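Local coordinates for interferon gamma receptor 1 (Gallus gallus, PDB 4EQ3), which probably binds the cytokine interferon gamma through its extracellular part, a pair of fibronectin type III-like domains, as the receptor's alpha chain, at residues 105-117 / 123-135. Residues are numbered along the deposited sequence; the frame is centred on the assembly and turned at random.
Sequences KHGKIGPPKLNLS and IIVDVYHPEFPSV
His129 reaches across to Gly110 and Pro112 just beyond the paired strands. Its CB sits 3.3 Å above the plane of the Phe132 ring, over its centre. The chi1 of -90° keeps CG on the side away from the carbonyl carbon, and the imidazole slides between Phe132 CZ on one face and Pro112 on the other, where Pro112 CA makes a CH-pi contact 3.7 Å from the ring centroid. ND1 is hydrogen-bonded to the hydroxyl of Tyr150, His129 CE1 touches Pro112 CB at 3.5 Å, and NE2 ends in a nearly straight hydrogen bond to Gly110 O, 2.6 Å long with 169° at the hydrogen. The acceptor lies in the imidazole plane, although the nitrogen stands above the Gly110 carbonyl plane. With both nitrogens engaged and both faces packed, the ring's rotation is fixed. Ile109 meets the same pair of rings: CG2 touches His129 NE2 and CE1 and meets the edge of the Phe132 ring at CZ, while CD1 packs on Phe132 CE1 and CZ (4.1 Å).

Past Pro112, whose CB also rests on Val127 CG2 (3.6 Å), the chains pair as antiparallel strands. Six backbone hydrogen bonds tie Lys113, Asn115 and Ser117 to Tyr128, Asp126 and Ile124. Leu114, Leu116, Val125 and Val127 share one face; Leu116 CD1 reaches Ile123 CG2 at 3.6 Å, and strands 186-196 and 201-213 pack against this side. On the other face a water joins Ser117 OG to Asp126 OD2 (2.8 Å each), while Asp126 OD1 accepts a hydrogen bond from Asn176 ND2. This is the β-hairpin of strands 113-119 and 122-128 in the second, C-terminal fibronectin type III domain, in the sheet completed by strand 175-180, its apolar side turned to the other sheet of the β-sandwich.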
ATOM      1  N   LYS A 105      -8.076  -7.026  -1.556  1.00 26.01           N
ATOM      2  CA  LYS A 105      -7.508  -8.301  -1.967  1.00 26.59           C
ATOM      3  C   LYS A 105      -6.143  -8.101  -2.590  1.00 25.75           C
ATOM      4  O   LYS A 105      -5.208  -8.840  -2.307  1.00 26.93           O
ATOM      5  CB  LYS A 105      -8.415  -8.999  -2.983  1.00 24.41           C
ATOM      6  CG  LYS A 105      -9.773  -9.402  -2.436  1.00 28.76           C
ATOM      7  CD  LYS A 105     -10.677  -9.914  -3.556  1.00 30.11           C
ATOM      8  CE  LYS A 105     -10.042 -11.072  -4.326  1.00 36.10           C
ATOM      9  NZ  LYS A 105     -10.912 -11.528  -5.459  1.00 39.45           N
ATOM     10  N   HIS A 106      -6.037  -7.105  -3.454  1.00 25.89           N
ATOM     11  CA  HIS A 106      -4.846  -6.965  -4.272  1.00 28.63           C
ATOM     12  C   HIS A 106      -3.858  -5.919  -3.783  1.00 27.84           C
ATOM     13  O   HIS A 106      -2.695  -5.937  -4.172  1.00 27.89           O
ATOM     14  CB  HIS A 106      -5.251  -6.686  -5.719  1.00 27.89           C
ATOM     15  CG  HIS A 106      -6.199  -7.701  -6.274  1.00 27.31           C
ATOM     16  ND1 HIS A 106      -5.918  -9.051  -6.279  1.00 31.09           N
ATOM     17  CD2 HIS A 106      -7.422  -7.570  -6.841  1.00 26.07           C
ATOM     18  CE1 HIS A 106      -6.928  -9.706  -6.824  1.00 30.45           C
ATOM     19  NE2 HIS A 106      -7.853  -8.830  -7.175  1.00 29.47           N
ATOM     20  N   GLY A 107      -4.313  -5.001  -2.942  1.00 26.03           N
ATOM     21  CA  GLY A 107      -3.437  -3.956  -2.448  1.00 25.35           C
ATOM     22  C   GLY A 107      -2.455  -4.479  -1.414  1.00 26.19           C
ATOM     23  O   GLY A 107      -2.853  -5.169  -0.482  1.00 30.22           O
ATOM     24  N   LYS A 108      -1.173  -4.150  -1.560  1.00 23.09           N
ATOM     25  CA  LYS A 108      -0.185  -4.631  -0.604  1.00 21.46           C
ATOM     26  C   LYS A 108       0.108  -3.550   0.411  1.00 22.27           C
ATOM     27  O   LYS A 108       0.065  -2.364   0.089  1.00 23.99           O
ATOM     28  CB  LYS A 108       1.117  -5.039  -1.301  1.00 25.09           C
ATOM     29  CG  LYS A 108       1.058  -6.346  -2.082  1.00 30.05           C
ATOM     30  CD  LYS A 108       2.464  -6.869  -2.374  1.00 32.03           C
ATOM     31  CE  LYS A 108       2.509  -7.625  -3.698  1.00 38.88           C
ATOM     32  NZ  LYS A 108       3.885  -8.131  -4.012  1.00 42.41           N
ATOM     33  N   ILE A 109       0.417  -3.958   1.633  1.00 16.78           N
ATOM     34  CA  ILE A 109       0.907  -3.031   2.639  1.00 21.01           C
ATOM     35  C   ILE A 109       2.359  -3.381   2.977  1.00 20.75           C
ATOM     36  O   ILE A 109       2.648  -4.455   3.522  1.00 19.01           O
ATOM     37  CB  ILE A 109       0.023  -3.050   3.899  1.00 21.10           C
ATOM     38  CG1 ILE A 109      -1.399  -2.594   3.554  1.00 17.85           C
ATOM     39  CG2 ILE A 109       0.614  -2.162   4.994  1.00 20.11           C
ATOM     40  CD1 ILE A 109      -1.482  -1.163   3.085  1.00 18.06           C
ATOM     41  N   GLY A 110       3.271  -2.484   2.616  1.00 19.57           N
ATOM     42  CA  GLY A 110       4.689  -2.688   2.857  1.00 19.15           C
ATOM     43  C   GLY A 110       5.094  -2.585   4.320  1.00 20.54           C
ATOM     44  O   GLY A 110       4.290  -2.232   5.183  1.00 18.67           O
ATOM     45  N   PRO A 111       6.364  -2.882   4.618  1.00 20.26           N
ATOM     46  CA  PRO A 111       6.769  -2.826   6.022  1.00 19.44           C
ATOM     47  C   PRO A 111       6.618  -1.415   6.587  1.00 19.85           C
ATOM     48  O   PRO A 111       6.803  -0.425   5.870  1.00 21.32           O
ATOM     49  CB  PRO A 111       8.238  -3.251   5.989  1.00 23.83           C
ATOM     50  CG  PRO A 111       8.685  -3.063   4.573  1.00 24.75           C
ATOM     51  CD  PRO A 111       7.464  -3.269   3.719  1.00 20.27           C
ATOM     52  N   PRO A 112       6.254  -1.314   7.870  1.00 21.76           N
ATOM     53  CA  PRO A 112       6.174   0.003   8.498  1.00 21.04           C
ATOM     54  C   PRO A 112       7.564   0.508   8.882  1.00 23.81           C
ATOM     55  O   PRO A 112       8.501  -0.279   8.992  1.00 23.19           O
ATOM     56  CB  PRO A 112       5.374  -0.272   9.766  1.00 19.68           C
ATOM     57  CG  PRO A 112       5.678  -1.686  10.093  1.00 22.97           C
ATOM     58  CD  PRO A 112       5.809  -2.390   8.775  1.00 21.42           C
ATOM     59  N   LYS A 113       7.679   1.811   9.091  1.00 22.60           N
ATOM     60  CA  LYS A 113       8.892   2.397   9.630  1.00 25.38           C
ATOM     61  C   LYS A 113       8.846   2.208  11.139  1.00 27.64           C
ATOM     62  O   LYS A 113       7.839   2.506  11.777  1.00 26.79           O
ATOM     63  CB  LYS A 113       8.952   3.878   9.265  1.00 26.47           C
ATOM     64  CG  LYS A 113      10.224   4.585   9.685  1.00 33.37           C
ATOM     65  CD  LYS A 113      11.446   3.971   9.023  1.00 37.62           C
ATOM     66  CE  LYS A 113      12.731   4.691   9.453  1.00 44.58           C
ATOM     67  NZ  LYS A 113      13.960   4.082   8.844  1.00 51.67           N
ATOM     68  N   LEU A 114       9.925   1.695  11.717  1.00 25.66           N
ATOM     69  CA  LEU A 114       9.912   1.375  13.140  1.00 26.68           C
ATOM     70  C   LEU A 114      11.128   1.951  13.845  1.00 30.43           C
ATOM     71  O   LEU A 114      12.259   1.628  13.489  1.00 28.73           O
ATOM     72  CB  LEU A 114       9.878  -0.142  13.331  1.00 27.05           C
ATOM     73  CG  LEU A 114       9.628  -0.673  14.748  1.00 29.27           C
ATOM     74  CD1 LEU A 114       9.047  -2.082  14.709  1.00 29.51           C
ATOM     75  CD2 LEU A 114      10.878  -0.631  15.616  1.00 30.13           C
ATOM     76  N   ASN A 115      10.902   2.798  14.843  1.00 35.47           N
ATOM     77  CA  ASN A 115      12.010   3.303  15.658  1.00 36.11           C
ATOM     78  C   ASN A 115      12.016   2.696  17.055  1.00 35.62           C
ATOM     79  O   ASN A 115      10.972   2.586  17.702  1.00 32.95           O
ATOM     80  CB  ASN A 115      11.993   4.833  15.756  1.00 36.01           C
ATOM     81  CG  ASN A 115      13.257   5.383  16.407  1.00 46.34           C
ATOM     82  OD1 ASN A 115      13.203   6.122  17.398  1.00 46.10           O
ATOM     83  ND2 ASN A 115      14.411   4.997  15.862  1.00 45.86           N
ATOM     84  N   LEU A 116      13.205   2.333  17.522  1.00 32.16           N
ATOM     85  CA  LEU A 116      13.367   1.627  18.781  1.00 30.96           C
ATOM     86  C   LEU A 116      14.253   2.421  19.728  1.00 32.75           C
ATOM     87  O   LEU A 116      15.392   2.760  19.392  1.00 32.22           O
ATOM     88  CB  LEU A 116      14.005   0.262  18.526  1.00 31.71           C
ATOM     89  CG  LEU A 116      13.803  -0.826  19.577  1.00 33.97           C
ATOM     90  CD1 LEU A 116      12.314  -1.049  19.795  1.00 34.74           C
ATOM     91  CD2 LEU A 116      14.490  -2.115  19.154  1.00 33.15           C
ATOM     92  N   SER A 117      13.723   2.711  20.910  1.00 24.31           N
ATOM     93  CA  SER A 117      14.459   3.419  21.951  1.00 24.59           C
ATOM     94  C   SER A 117      14.156   2.767  23.292  1.00 30.22           C
ATOM     95  O   SER A 117      13.396   1.790  23.359  1.00 29.89           O
ATOM     96  CB  SER A 117      14.067   4.901  21.976  1.00 27.45           C
ATOM     97  OG  SER A 117      12.668   5.061  22.190  1.00 25.49           O
ATOM     98  N   ILE A 123      11.274  -0.627  26.962  1.00 35.91           N
ATOM     99  CA  ILE A 123      11.477  -0.432  25.531  1.00 32.69           C
ATOM    100  C   ILE A 123      10.333   0.367  24.929  1.00 30.44           C
ATOM    101  O   ILE A 123       9.162   0.153  25.254  1.00 29.21           O
ATOM    102  CB  ILE A 123      11.571  -1.762  24.768  1.00 35.19           C
ATOM    103  CG1 ILE A 123      12.591  -2.694  25.415  1.00 35.26           C
ATOM    104  CG2 ILE A 123      11.956  -1.502  23.326  1.00 30.52           C
ATOM    105  CD1 ILE A 123      13.998  -2.260  25.193  1.00 37.11           C
ATOM    106  N   ILE A 124      10.686   1.281  24.037  1.00 32.81           N
ATOM    107  CA  ILE A 124       9.730   2.180  23.419  1.00 31.49           C
ATOM    108  C   ILE A 124       9.709   1.969  21.913  1.00 29.35           C
ATOM    109  O   ILE A 124      10.723   2.145  21.228  1.00 27.23           O
ATOM    110  CB  ILE A 124      10.093   3.644  23.717  1.00 34.41           C
ATOM    111  CG1 ILE A 124      10.009   3.917  25.222  1.00 36.51           C
ATOM    112  CG2 ILE A 124       9.187   4.593  22.943  1.00 35.34           C
ATOM    113  CD1 ILE A 124      10.579   5.276  25.628  1.00 38.29           C
ATOM    114  N   VAL A 125       8.543   1.587  21.401  1.00 30.25           N
ATOM    115  CA  VAL A 125       8.376   1.319  19.977  1.00 27.84           C
ATOM    116  C   VAL A 125       7.536   2.382  19.294  1.00 26.60           C
ATOM    117  O   VAL A 125       6.386   2.597  19.662  1.00 27.51           O
ATOM    118  CB  VAL A 125       7.708  -0.030  19.747  1.00 25.37           C
ATOM    119  CG1 VAL A 125       7.515  -0.279  18.255  1.00 22.92           C
ATOM    120  CG2 VAL A 125       8.527  -1.121  20.387  1.00 25.01           C
ATOM    121  N   ASP A 126       8.115   3.063  18.310  1.00 23.86           N
ATOM    122  CA  ASP A 126       7.347   3.978  17.491  1.00 22.50           C
ATOM    123  C   ASP A 126       7.202   3.342  16.123  1.00 25.70           C
ATOM    124  O   ASP A 126       8.184   2.917  15.514  1.00 23.83           O
ATOM    125  CB  ASP A 126       8.027   5.341  17.382  1.00 22.39           C
ATOM    126  CG  ASP A 126       7.970   6.134  18.687  1.00 30.90           C
ATOM    127  OD1 ASP A 126       6.870   6.622  19.057  1.00 29.70           O
ATOM    128  OD2 ASP A 126       9.030   6.264  19.345  1.00 29.91           O
ATOM    129  N   VAL A 127       5.971   3.266  15.638  1.00 25.61           N
ATOM    130  CA  VAL A 127       5.727   2.612  14.368  1.00 27.49           C
ATOM    131  C   VAL A 127       4.698   3.392  13.563  1.00 26.57           C
ATOM    132  O   VAL A 127       3.712   3.875  14.117  1.00 27.28           O
ATOM    133  CB  VAL A 127       5.270   1.166  14.591  1.00 28.33           C
ATOM    134  CG1 VAL A 127       4.002   1.144  15.447  1.00 26.54           C
ATOM    135  CG2 VAL A 127       5.061   0.447  13.256  1.00 27.85           C
ATOM    136  N   TYR A 128       4.950   3.536  12.264  1.00 26.59           N
ATOM    137  CA  TYR A 128       3.999   4.167  11.352  1.00 25.03           C
ATOM    138  C   TYR A 128       4.412   3.949   9.892  1.00 26.16           C
ATOM    139  O   TYR A 128       5.477   3.393   9.614  1.00 23.34           O
ATOM    140  CB  TYR A 128       3.872   5.659  11.658  1.00 27.72           C
ATOM    141  CG  TYR A 128       4.968   6.519  11.066  1.00 28.22           C
ATOM    142  CD1 TYR A 128       6.303   6.278  11.358  1.00 30.73           C
ATOM    143  CD2 TYR A 128       4.659   7.588  10.231  1.00 32.18           C
ATOM    144  CE1 TYR A 128       7.310   7.075  10.828  1.00 33.58           C
ATOM    145  CE2 TYR A 128       5.654   8.390   9.694  1.00 33.87           C
ATOM    146  CZ  TYR A 128       6.978   8.126   9.997  1.00 33.42           C
ATOM    147  OH  TYR A 128       7.967   8.918   9.460  1.00 40.66           O
ATOM    148  N   HIS A 129       3.549   4.378   8.971  1.00 23.52           N
ATOM    149  CA  HIS A 129       3.801   4.286   7.535  1.00 20.86           C
ATOM    150  C   HIS A 129       3.830   5.672   6.917  1.00 23.47           C
ATOM    151  O   HIS A 129       2.767   6.216   6.591  1.00 23.05           O
ATOM    152  CB  HIS A 129       2.660   3.528   6.862  1.00 21.31           C
ATOM    153  CG  HIS A 129       2.870   2.052   6.781  1.00 19.91           C
ATOM    154  ND1 HIS A 129       2.479   1.190   7.780  1.00 20.27           N
ATOM    155  CD2 HIS A 129       3.423   1.283   5.813  1.00 20.35           C
ATOM    156  CE1 HIS A 129       2.784  -0.048   7.434  1.00 20.50           C
ATOM    157  NE2 HIS A 129       3.354  -0.019   6.242  1.00 19.13           N
ATOM    158  N   PRO A 130       5.033   6.248   6.719  1.00 27.62           N
ATOM    159  CA  PRO A 130       5.118   7.605   6.156  1.00 26.64           C
ATOM    160  C   PRO A 130       4.444   7.704   4.786  1.00 24.95           C
ATOM    161  O   PRO A 130       3.987   8.776   4.389  1.00 25.78           O
ATOM    162  CB  PRO A 130       6.633   7.842   6.024  1.00 28.92           C
ATOM    163  CG  PRO A 130       7.236   6.484   6.028  1.00 30.03           C
ATOM    164  CD  PRO A 130       6.363   5.658   6.931  1.00 25.01           C
ATOM    165  N   GLU A 131       4.368   6.616   4.047  1.00 24.23           N
ATOM    166  CA  GLU A 131       3.757   6.594   2.737  1.00 27.01           C
ATOM    167  C   GLU A 131       2.254   6.750   2.715  1.00 27.77           C
ATOM    168  O   GLU A 131       1.707   7.119   1.755  1.00 26.80           O
ATOM    169  CB  GLU A 131       4.085   5.323   2.028  1.00 27.85           C
ATOM    170  CG  GLU A 131       5.491   4.965   2.109  1.00 34.16           C
ATOM    171  CD  GLU A 131       5.788   3.883   3.148  1.00 32.31           C
ATOM    172  OE1 GLU A 131       6.666   3.094   2.805  1.00 36.19           O
ATOM    173  OE2 GLU A 131       5.191   3.830   4.259  1.00 26.37           O
ATOM    174  N   PHE A 132       1.602   6.451   3.803  1.00 23.29           N
ATOM    175  CA  PHE A 132       0.140   6.523   3.790  1.00 25.03           C
ATOM    176  C   PHE A 132      -0.309   7.948   3.493  1.00 26.41           C
ATOM    177  O   PHE A 132       0.248   8.907   4.023  1.00 26.75           O
ATOM    178  CB  PHE A 132      -0.474   6.029   5.104  1.00 24.44           C
ATOM    179  CG  PHE A 132      -0.384   4.537   5.300  1.00 21.57           C
ATOM    180  CD1 PHE A 132       0.097   3.718   4.295  1.00 21.10           C
ATOM    181  CD2 PHE A 132      -0.776   3.963   6.498  1.00 20.74           C
ATOM    182  CE1 PHE A 132       0.188   2.353   4.477  1.00 18.92           C
ATOM    183  CE2 PHE A 132      -0.687   2.602   6.695  1.00 19.12           C
ATOM    184  CZ  PHE A 132      -0.207   1.790   5.685  1.00 19.79           C
ATOM    185  N   PRO A 133      -1.319   8.094   2.637  1.00 23.50           N
ATOM    186  CA  PRO A 133      -1.748   9.450   2.278  1.00 26.94           C
ATOM    187  C   PRO A 133      -2.458  10.157   3.434  1.00 28.42           C
ATOM    188  O   PRO A 133      -3.079   9.508   4.279  1.00 28.25           O
ATOM    189  CB  PRO A 133      -2.694   9.220   1.097  1.00 28.26           C
ATOM    190  CG  PRO A 133      -3.197   7.803   1.284  1.00 28.75           C
ATOM    191  CD  PRO A 133      -2.052   7.048   1.903  1.00 24.98           C
ATOM    192  N   SER A 134      -2.333  11.478   3.474  1.00 25.45           N
ATOM    193  CA  SER A 134      -2.967  12.298   4.493  1.00 31.70           C
ATOM    194  C   SER A 134      -4.485  12.188   4.399  1.00 30.93           C
ATOM    195  O   SER A 134      -5.047  12.240   3.315  1.00 30.92           O
ATOM    196  CB  SER A 134      -2.540  13.762   4.320  1.00 34.75           C
ATOM    197  OG  SER A 134      -3.409  14.651   5.014  1.00 39.47           O
ATOM    198  N   VAL A 135      -5.144  12.040   5.540  1.00 35.90           N
ATOM    199  CA  VAL A 135      -6.599  11.960   5.559  1.00 37.72           C
ATOM    200  C   VAL A 135      -7.222  13.240   5.009  1.00 41.16           C
ATOM    201  O   VAL A 135      -8.302  13.213   4.411  1.00 40.52           O
ATOM    202  CB  VAL A 135      -7.128  11.678   6.981  1.00 40.75           C
ATOM    203  CG1 VAL A 135      -7.573  12.970   7.667  1.00 43.72           C
ATOM    204  CG2 VAL A 135      -8.269  10.677   6.923  1.00 40.67           C
TER
HETATM  205  O   HOH W   1       6.737   2.019   5.916  1.00 36.85           O
HETATM  206  O   HOH W   2       6.393   0.229   3.332  1.00 36.85           O
HETATM  207  O   HOH W   3      11.287   4.725  19.743  1.00 36.85           O